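Local atomic coordinates of decapping nuclease RAI1 (PDB entry 5BTO), a protein that removes NAD and other caps from RNA 5'-ends as a metal-dependent hydrolase of the nucleus and stimulates the exoribonuclease RAT1. Residues E28-A33 with K229-G234; L134-Y139 with Q349-D354; T223-A228 with T335-Y340. One frame throughout, in Å; residues are numbered along the deposited sequence.

Interaction 1: residues E28-A33 with K229-G234; sequences EIFAFA and KMLLAG
Ile29 and Leu231 bring their terminal methyls together over the strand that separates their own two. Strands 27-34 and 228-235 run in the same direction on opposite flanks of strand 216-225; no hydrogen bond joins the two segments, and side chains make the contact. The aliphatic part is tight. CD1 of Ile29 lies 3.3 Å from CD1 of Leu231, less than usual van der Waals separation, and the two branched chains pass at a slant. In Ile29, CG1 lies between the backbone N and the carbonyl carbon (chi1 50°), which sends CD1 toward the leucine.

The aromatic part is looser. CZ of Phe30 comes within 4.3 Å of CD2 of Leu231, and the methyl approaches the ring obliquely. A classic beta bulge, in which Ile29 and Phe30 both face Val220, is consistent with two consecutive side chains reaching Leu231. Val220 touches Phe30 and Leu231, while Ala93 and Leu94 of helix 87-101 cover this side.

Branched aliphatics and a phenylalanine suit such a site, being long enough to span a neighbouring strand and having no polar group to satisfy. The chemistry implies cohesion by dispersion and exclusion of water, with no polar partner needed across the contact.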
loop_
_atom_site.group_PDB
_atom_site.type_symbol
_atom_site.label_atom_id
_atom_site.label_comp_id
_atom_site.label_asym_id
_atom_site.label_seq_id
_atom_site.Cartn_x
_atom_site.Cartn_y
_atom_site.Cartn_z
ATOM N N GLU A 28 -31.847 -2.962 7.198
ATOM C CA GLU A 28 -31.948 -3.778 8.403
ATOM C C GLU A 28 -32.655 -5.090 8.087
ATOM O O GLU A 28 -33.698 -5.099 7.399
ATOM C CB GLU A 28 -32.730 -3.059 9.509
ATOM C CG GLU A 28 -32.822 -3.882 10.798
ATOM C CD GLU A 28 -33.550 -3.157 11.920
ATOM O OE1 GLU A 28 -32.981 -2.202 12.509
ATOM O OE2 GLU A 28 -34.687 -3.557 12.220
ATOM N N ILE A 29 -32.123 -6.188 8.608
ATOM C CA ILE A 29 -32.808 -7.477 8.454
ATOM C C ILE A 29 -33.297 -8.072 9.777
ATOM O O ILE A 29 -34.253 -8.843 9.793
ATOM C CB ILE A 29 -31.976 -8.516 7.655
ATOM C CG1 ILE A 29 -30.554 -8.621 8.204
ATOM C CG2 ILE A 29 -31.958 -8.153 6.184
ATOM C CD1 ILE A 29 -29.841 -9.923 7.790
ATOM N N PHE A 30 -32.646 -7.717 10.883
ATOM C CA PHE A 30 -33.141 -8.097 12.210
ATOM C C PHE A 30 -32.520 -7.220 13.287
ATOM O O PHE A 30 -31.608 -6.450 13.009
ATOM C CB PHE A 30 -32.935 -9.601 12.512
ATOM C CG PHE A 30 -31.490 -10.069 12.488
ATOM C CD1 PHE A 30 -30.914 -10.527 11.309
ATOM C CD2 PHE A 30 -30.734 -10.118 13.655
ATOM C CE1 PHE A 30 -29.594 -10.989 11.283
ATOM C CE2 PHE A 30 -29.397 -10.582 13.634
ATOM C CZ PHE A 30 -28.847 -11.022 12.451
ATOM N N ALA A 31 -33.019 -7.331 14.511
ATOM C CA ALA A 31 -32.449 -6.586 15.621
ATOM C C ALA A 31 -32.416 -7.465 16.849
ATOM O O ALA A 31 -33.087 -8.491 16.904
ATOM C CB ALA A 31 -33.266 -5.304 15.884
ATOM N N PHE A 32 -31.599 -7.086 17.824
ATOM C CA PHE A 32 -31.673 -7.688 19.148
ATOM C C PHE A 32 -31.317 -6.641 20.192
ATOM O O PHE A 32 -30.933 -5.526 19.839
ATOM C CB PHE A 32 -30.829 -8.977 19.255
ATOM C CG PHE A 32 -29.331 -8.781 19.101
ATOM C CD1 PHE A 32 -28.750 -8.701 17.844
ATOM C CD2 PHE A 32 -28.507 -8.738 20.218
ATOM C CE1 PHE A 32 -27.368 -8.554 17.705
ATOM C CE2 PHE A 32 -27.123 -8.597 20.090
ATOM C CZ PHE A 32 -26.554 -8.506 18.834
ATOM N N ALA A 33 -31.487 -6.967 21.466
ATOM C CA ALA A 33 -31.216 -5.979 22.501
ATOM C C ALA A 33 -30.595 -6.601 23.740
ATOM O O ALA A 33 -30.662 -7.809 23.945
ATOM C CB ALA A 33 -32.510 -5.218 22.868
ATOM N N LYS A 229 -20.292 -8.354 0.085
ATOM C CA LYS A 229 -21.548 -8.245 0.815
ATOM C C LYS A 229 -21.261 -8.468 2.297
ATOM O O LYS A 229 -20.511 -9.371 2.662
ATOM C CB LYS A 229 -22.551 -9.291 0.322
ATOM C CG LYS A 229 -22.920 -9.165 -1.139
ATOM C CD LYS A 229 -23.961 -10.220 -1.517
ATOM C CE LYS A 229 -24.349 -10.137 -2.981
ATOM N NZ LYS A 229 -23.216 -10.512 -3.866
ATOM N N MET A 230 -21.837 -7.636 3.158
ATOM C CA MET A 230 -21.506 -7.697 4.576
ATOM C C MET A 230 -22.742 -7.601 5.461
ATOM O O MET A 230 -23.704 -6.912 5.128
ATOM C CB MET A 230 -20.516 -6.573 4.939
ATOM C CG MET A 230 -19.242 -6.648 4.096
ATOM S SD MET A 230 -18.122 -5.258 4.342
ATOM C CE MET A 230 -17.467 -5.640 5.958
ATOM N N LEU A 231 -22.703 -8.317 6.578
ATOM C CA LEU A 231 -23.713 -8.191 7.620
ATOM C C LEU A 231 -23.032 -7.421 8.744
ATOM O O LEU A 231 -21.952 -7.823 9.210
ATOM C CB LEU A 231 -24.153 -9.581 8.101
ATOM C CG LEU A 231 -25.387 -9.660 9.002
ATOM C CD1 LEU A 231 -26.642 -9.277 8.224
ATOM C CD2 LEU A 231 -25.578 -11.039 9.611
ATOM N N LEU A 232 -23.610 -6.289 9.143
ATOM C CA LEU A 232 -23.023 -5.488 10.221
ATOM C C LEU A 232 -24.005 -5.298 11.365
ATOM O O LEU A 232 -25.151 -4.872 11.147
ATOM C CB LEU A 232 -22.632 -4.087 9.734
ATOM C CG LEU A 232 -21.590 -3.868 8.655
ATOM C CD1 LEU A 232 -21.294 -2.359 8.521
ATOM C CD2 LEU A 232 -20.349 -4.639 9.022
ATOM N N ALA A 233 -23.556 -5.568 12.583
ATOM C CA ALA A 233 -24.374 -5.311 13.770
ATOM C C ALA A 233 -23.901 -4.012 14.433
ATOM O O ALA A 233 -22.694 -3.797 14.596
ATOM C CB ALA A 233 -24.267 -6.474 14.737
ATOM N N GLY A 234 -24.841 -3.150 14.813
ATOM C CA GLY A 234 -24.479 -1.894 15.435
ATOM C C GLY A 234 -25.524 -1.355 16.390
ATOM O O GLY A 234 -26.718 -1.390 16.091
#

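Interaction 2: residues L134-Y139 with Q349-D354; sequences LNVLAY and QEIPRD
Ala138 and Arg353 bring their CA atoms to 5.6 Å, the nearest backbone approach, where the chain leaving helix 333-350 runs across strand 132-139 without any hydrogen bond between the two segments. A small residue suits this closeness. Its single methyl, CB of Ala138, rests 3.5 Å from the carbonyl O of Arg353 and 3.6 Å from that of Pro352, so the strand presents a side chain short enough for main-chain atoms to lie directly upon it.

Two residues back along the strand, Val136 points to the same side and meets Ile351. CG1 of Val136 stands 3.6 Å from CD1 of Ile351, and the two chains slant across each other. That methyl of Val136 is anti to its own nitrogen (chi1 -176°), while Ile351 reaches it with an extended end (chi2 174°). Ile351 is the first residue to abandon helical backbone angles, so the chain turns toward the sheet as it drops an apolar side chain onto it. Leu143 of the adjacent strand 142-147 touches both Ala138 and Ile351, widening the apolar patch.

At Arg353 the character changes. This residue lends mostly its backbone here, and its guanidinium turns elsewhere: NH1 forms a salt bridge with Asp110 and a hydrogen bond with the carbonyl O of Gly141, just past the strand. On the reverse face of strand 132-139, Leu137 and Tyr139 pack against Arg385 of helix 378-388.

Beyond Asp354 the chain goes on to strand 359-365, which pairs antiparallel with strand 132-139. A loop leaving a helix and settling on the sheet its chain is about to enter, with small and beta-branched residues beneath it, is a helix-to-strand connection of a layered alpha/beta fold, here on the large sheet of a protein of the PD-(D/E)XK nuclease family.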
loop_
_atom_site.group_PDB
_atom_site.type_symbol
_atom_site.label_atom_id
_atom_site.label_comp_id
_atom_site.label_asym_id
_atom_site.label_seq_id
_atom_site.Cartn_x
_atom_site.Cartn_y
_atom_site.Cartn_z
ATOM N N LEU A 134 -7.913 -7.735 15.039
ATOM C CA LEU A 134 -9.136 -8.462 14.732
ATOM C C LEU A 134 -8.855 -9.921 14.447
ATOM O O LEU A 134 -7.853 -10.257 13.819
ATOM C CB LEU A 134 -9.827 -7.850 13.520
ATOM C CG LEU A 134 -10.116 -6.346 13.554
ATOM C CD1 LEU A 134 -10.567 -5.879 12.182
ATOM C CD2 LEU A 134 -11.170 -6.033 14.622
ATOM N N ASN A 135 -9.742 -10.790 14.919
ATOM C CA ASN A 135 -9.683 -12.206 14.566
ATOM C C ASN A 135 -10.615 -12.440 13.389
ATOM O O ASN A 135 -11.720 -11.897 13.354
ATOM C CB ASN A 135 -10.112 -13.082 15.739
ATOM C CG ASN A 135 -9.131 -13.046 16.884
ATOM O OD1 ASN A 135 -7.931 -12.869 16.682
ATOM N ND2 ASN A 135 -9.634 -13.220 18.100
ATOM N N VAL A 136 -10.168 -13.232 12.421
ATOM C CA VAL A 136 -10.962 -13.504 11.239
ATOM C C VAL A 136 -10.924 -14.986 10.952
ATOM O O VAL A 136 -9.866 -15.607 10.996
ATOM C CB VAL A 136 -10.417 -12.772 9.999
ATOM C CG1 VAL A 136 -11.330 -13.006 8.809
ATOM C CG2 VAL A 136 -10.239 -11.287 10.278
ATOM N N LEU A 137 -12.068 -15.575 10.643
ATOM C CA LEU A 137 -12.008 -16.968 10.217
ATOM C C LEU A 137 -13.091 -17.304 9.218
ATOM O O LEU A 137 -14.179 -16.702 9.219
ATOM C CB LEU A 137 -12.046 -17.909 11.412
ATOM C CG LEU A 137 -13.311 -17.853 12.250
ATOM C CD1 LEU A 137 -14.369 -18.756 11.629
ATOM C CD2 LEU A 137 -13.014 -18.270 13.661
ATOM N N ALA A 138 -12.771 -18.263 8.358
ATOM C CA ALA A 138 -13.689 -18.712 7.331
ATOM C C ALA A 138 -14.505 -19.876 7.852
ATOM O O ALA A 138 -13.968 -20.821 8.432
ATOM C CB ALA A 138 -12.916 -19.130 6.078
ATOM N N TYR A 139 -15.811 -19.802 7.642
ATOM C CA TYR A 139 -16.696 -20.888 8.001
ATOM C C TYR A 139 -17.929 -20.819 7.111
ATOM O O TYR A 139 -18.477 -19.741 6.872
ATOM C CB TYR A 139 -17.072 -20.804 9.485
ATOM C CG TYR A 139 -18.041 -21.878 9.917
ATOM C CD1 TYR A 139 -17.604 -23.179 10.156
ATOM C CD2 TYR A 139 -19.389 -21.591 10.087
ATOM C CE1 TYR A 139 -18.498 -24.171 10.543
ATOM C CE2 TYR A 139 -20.282 -22.569 10.470
ATOM C CZ TYR A 139 -19.834 -23.854 10.701
ATOM O OH TYR A 139 -20.733 -24.826 11.087
ATOM N N GLN A 349 -9.545 -11.480 -0.718
ATOM C CA GLN A 349 -8.604 -12.068 -1.668
ATOM C C GLN A 349 -7.585 -12.987 -0.999
ATOM O O GLN A 349 -7.173 -14.002 -1.579
ATOM C CB GLN A 349 -7.856 -10.976 -2.435
ATOM C CG GLN A 349 -8.652 -10.306 -3.543
ATOM C CD GLN A 349 -7.832 -9.266 -4.297
ATOM O OE1 GLN A 349 -6.617 -9.172 -4.114
ATOM N NE2 GLN A 349 -8.494 -8.481 -5.148
ATOM N N GLU A 350 -7.182 -12.640 0.220
ATOM C CA GLU A 350 -6.054 -13.314 0.872
ATOM C C GLU A 350 -6.430 -14.445 1.835
ATOM O O GLU A 350 -5.590 -15.284 2.165
ATOM C CB GLU A 350 -5.173 -12.288 1.594
ATOM C CG GLU A 350 -4.556 -11.254 0.667
ATOM C CD GLU A 350 -3.668 -11.886 -0.388
ATOM O OE1 GLU A 350 -3.049 -12.936 -0.105
ATOM O OE2 GLU A 350 -3.598 -11.342 -1.507
ATOM N N ILE A 351 -7.682 -14.484 2.275
ATOM C CA ILE A 351 -8.121 -15.538 3.183
ATOM C C ILE A 351 -8.963 -16.546 2.408
ATOM O O ILE A 351 -10.051 -16.220 1.975
ATOM C CB ILE A 351 -8.951 -14.958 4.358
ATOM C CG1 ILE A 351 -8.107 -13.971 5.170
ATOM C CG2 ILE A 351 -9.482 -16.075 5.254
ATOM C CD1 ILE A 351 -8.866 -13.248 6.260
ATOM N N PRO A 352 -8.441 -17.770 2.200
ATOM C CA PRO A 352 -9.191 -18.781 1.439
ATOM C C PRO A 352 -10.567 -19.033 2.045
ATOM O O PRO A 352 -10.668 -19.354 3.226
ATOM C CB PRO A 352 -8.312 -20.034 1.548
ATOM C CG PRO A 352 -6.938 -19.506 1.763
ATOM C CD PRO A 352 -7.106 -18.247 2.595
ATOM N N ARG A 353 -11.617 -18.885 1.246
ATOM C CA ARG A 353 -12.963 -18.901 1.800
ATOM C C ARG A 353 -13.409 -20.292 2.197
ATOM O O ARG A 353 -14.245 -20.446 3.085
ATOM C CB ARG A 353 -13.980 -18.309 0.823
ATOM C CG ARG A 353 -15.298 -17.943 1.491
ATOM C CD ARG A 353 -15.247 -16.544 2.109
ATOM N NE ARG A 353 -15.094 -15.538 1.068
ATOM C CZ ARG A 353 -16.109 -14.966 0.431
ATOM N NH1 ARG A 353 -17.365 -15.290 0.739
ATOM N NH2 ARG A 353 -15.870 -14.077 -0.520
ATOM N N ASP A 354 -12.870 -21.306 1.526
ATOM C CA ASP A 354 -13.345 -22.663 1.743
ATOM C C ASP A 354 -12.438 -23.486 2.653
ATOM O O ASP A 354 -12.637 -24.691 2.803
ATOM C CB ASP A 354 -13.530 -23.375 0.403
ATOM C CG ASP A 354 -14.518 -22.665 -0.497
ATOM O OD1 ASP A 354 -15.413 -21.970 0.034
ATOM O OD2 ASP A 354 -14.403 -22.804 -1.734
#

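Interaction 3: residues T223-A228 with T335-Y340; sequences TGIGEA and TALKWY
Ile225 sets its CD1 methyl against both Leu337 and Tyr340, neighbours one turn apart on helix 333-350. This is the close-packed part: CD1 of Ile225 lies 3.7 Å from CD1 of Leu337 and 3.6 Å from CD2 of Tyr340, and it meets the ring obliquely. CG2 of Ile225 follows more loosely, 4.2 Å from CE2 of Tyr340. With CG1 anti to the backbone N (chi1 179°), the isoleucine reaches out from its strand; its second torsion, 113°, departs from the usual staggered values. Tyr340 also packs on Met118, Leu121 and Leu122 of helix 115-123, which leaves its ring a buried wall for the methyl.

The opposite character begins one residue on. Gly226 and Glu227 form the corners of a type II' turn, closed by Ala228 N to Ile225 O at 2.9 Å and Ile225 N to Ala228 O at 3.0 Å. Glycine suits its corner, where phi is positive, and the charged Glu227 suits its exposure. On the helix, Lys338 points away from the turn and packs on Asp197 of the second subunit.

The arrangement is that of a two-residue beta hairpin, joining sheet strands 216-225 and 228-235, with helix 333-350 packed on Ile225 at the turn's base.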
loop_
_atom_site.group_PDB
_atom_site.type_symbol
_atom_site.label_atom_id
_atom_site.label_comp_id
_atom_site.label_asym_id
_atom_site.label_seq_id
_atom_site.Cartn_x
_atom_site.Cartn_y
_atom_site.Cartn_z
ATOM N N THR A 223 -25.317 -4.914 3.990
ATOM C CA THR A 223 -24.770 -3.815 3.227
ATOM C C THR A 223 -23.623 -4.351 2.389
ATOM O O THR A 223 -23.507 -5.556 2.192
ATOM C CB THR A 223 -24.321 -2.667 4.159
ATOM O OG1 THR A 223 -23.924 -1.533 3.380
ATOM C CG2 THR A 223 -23.193 -3.119 5.073
ATOM N N GLY A 224 -22.780 -3.471 1.888
ATOM C CA GLY A 224 -21.677 -3.927 1.068
ATOM C C GLY A 224 -20.692 -2.824 0.815
ATOM O O GLY A 224 -20.948 -1.664 1.122
ATOM N N ILE A 225 -19.549 -3.204 0.264
ATOM C CA ILE A 225 -18.567 -2.247 -0.208
ATOM C C ILE A 225 -17.875 -2.938 -1.371
ATOM O O ILE A 225 -17.540 -4.120 -1.281
ATOM C CB ILE A 225 -17.562 -1.832 0.897
ATOM C CG1 ILE A 225 -16.537 -0.853 0.334
ATOM C CG2 ILE A 225 -16.858 -3.049 1.510
ATOM C CD1 ILE A 225 -16.632 0.513 0.908
ATOM N N GLY A 226 -17.709 -2.222 -2.474
ATOM C CA GLY A 226 -17.225 -2.842 -3.697
ATOM C C GLY A 226 -18.052 -4.069 -4.042
ATOM O O GLY A 226 -19.282 -3.988 -4.129
ATOM N N GLU A 227 -17.382 -5.204 -4.235
ATOM C CA GLU A 227 -18.063 -6.455 -4.567
ATOM C C GLU A 227 -18.438 -7.274 -3.337
ATOM O O GLU A 227 -19.092 -8.317 -3.455
ATOM C CB GLU A 227 -17.185 -7.309 -5.485
ATOM C CG GLU A 227 -17.021 -6.710 -6.855
ATOM C CD GLU A 227 -18.356 -6.526 -7.531
ATOM O OE1 GLU A 227 -18.963 -7.540 -7.927
ATOM O OE2 GLU A 227 -18.808 -5.372 -7.655
ATOM N N ALA A 228 -18.018 -6.810 -2.163
ATOM C CA ALA A 228 -18.230 -7.550 -0.920
ATOM C C ALA A 228 -19.618 -7.289 -0.336
ATOM O O ALA A 228 -20.052 -6.145 -0.258
ATOM C CB ALA A 228 -17.162 -7.167 0.110
ATOM N N THR A 335 -11.118 9.533 0.801
ATOM C CA THR A 335 -9.881 8.770 0.931
ATOM C C THR A 335 -10.064 7.631 1.934
ATOM O O THR A 335 -9.618 6.493 1.705
ATOM C CB THR A 335 -8.720 9.682 1.386
ATOM O OG1 THR A 335 -8.594 10.773 0.474
ATOM C CG2 THR A 335 -7.418 8.916 1.419
ATOM N N ALA A 336 -10.711 7.938 3.054
ATOM C CA ALA A 336 -10.980 6.940 4.081
ATOM C C ALA A 336 -11.749 5.772 3.468
ATOM O O ALA A 336 -11.409 4.601 3.689
ATOM C CB ALA A 336 -11.765 7.559 5.251
ATOM N N LEU A 337 -12.781 6.097 2.697
ATOM C CA LEU A 337 -13.630 5.064 2.096
ATOM C C LEU A 337 -12.866 4.210 1.076
ATOM O O LEU A 337 -13.087 3.000 0.983
ATOM C CB LEU A 337 -14.876 5.682 1.455
ATOM C CG LEU A 337 -15.978 4.700 1.056
ATOM C CD1 LEU A 337 -16.468 3.928 2.281
ATOM C CD2 LEU A 337 -17.135 5.452 0.392
ATOM N N LYS A 338 -11.976 4.837 0.312
ATOM C CA LYS A 338 -11.135 4.086 -0.627
ATOM C C LYS A 338 -10.165 3.154 0.106
ATOM O O LYS A 338 -9.910 2.029 -0.350
ATOM C CB LYS A 338 -10.373 5.039 -1.558
ATOM C CG LYS A 338 -11.254 5.800 -2.546
ATOM C CD LYS A 338 -10.431 6.835 -3.296
ATOM C CE LYS A 338 -11.301 7.757 -4.124
ATOM N NZ LYS A 338 -10.516 8.866 -4.743
ATOM N N TRP A 339 -9.603 3.611 1.226
ATOM C CA TRP A 339 -8.782 2.728 2.063
ATOM C C TRP A 339 -9.610 1.543 2.582
ATOM O O TRP A 339 -9.196 0.384 2.535
ATOM C CB TRP A 339 -8.164 3.512 3.230
ATOM C CG TRP A 339 -7.802 2.665 4.418
ATOM C CD1 TRP A 339 -8.471 2.592 5.613
ATOM C CD2 TRP A 339 -6.700 1.750 4.521
ATOM N NE1 TRP A 339 -7.843 1.707 6.456
ATOM C CE2 TRP A 339 -6.752 1.177 5.814
ATOM C CE3 TRP A 339 -5.665 1.375 3.655
ATOM C CZ2 TRP A 339 -5.821 0.242 6.260
ATOM C CZ3 TRP A 339 -4.730 0.447 4.097
ATOM C CH2 TRP A 339 -4.816 -0.111 5.395
ATOM N N TYR A 340 -10.797 1.835 3.094
ATOM C CA TYR A 340 -11.624 0.782 3.646
ATOM C C TYR A 340 -11.962 -0.254 2.569
ATOM O O TYR A 340 -11.921 -1.464 2.816
ATOM C CB TYR A 340 -12.899 1.420 4.215
ATOM C CG TYR A 340 -13.897 0.446 4.776
ATOM C CD1 TYR A 340 -13.589 -0.349 5.877
ATOM C CD2 TYR A 340 -15.171 0.353 4.230
ATOM C CE1 TYR A 340 -14.525 -1.239 6.407
ATOM C CE2 TYR A 340 -16.105 -0.523 4.746
ATOM C CZ TYR A 340 -15.774 -1.313 5.827
ATOM O OH TYR A 340 -16.707 -2.175 6.349
#

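In the fold
All three contacts involve one large mixed sheet, but at different places. Interaction 1 is buried and joins strands 27-34 and 228-235 across an intervening strand, purely by apolar side chains. Interactions 2 and 3 share helix 333-350: its C-terminal end and the following loop serve the buried interaction 2, where carbonyl oxygens lie against an alanine methyl beside an apolar pair, and an earlier turn serves the partly buried interaction 3, near the second subunit. Interactions 1 and 3 meet directly through the hairpin, with Met230 O probably hydrogen-bonded to Thr223 N at 2.8 Å and CE of Met230 resting 3.6 Å from OH of Tyr340. The consecutive residues Met230 and Leu231 thus serve opposite faces of the sheet.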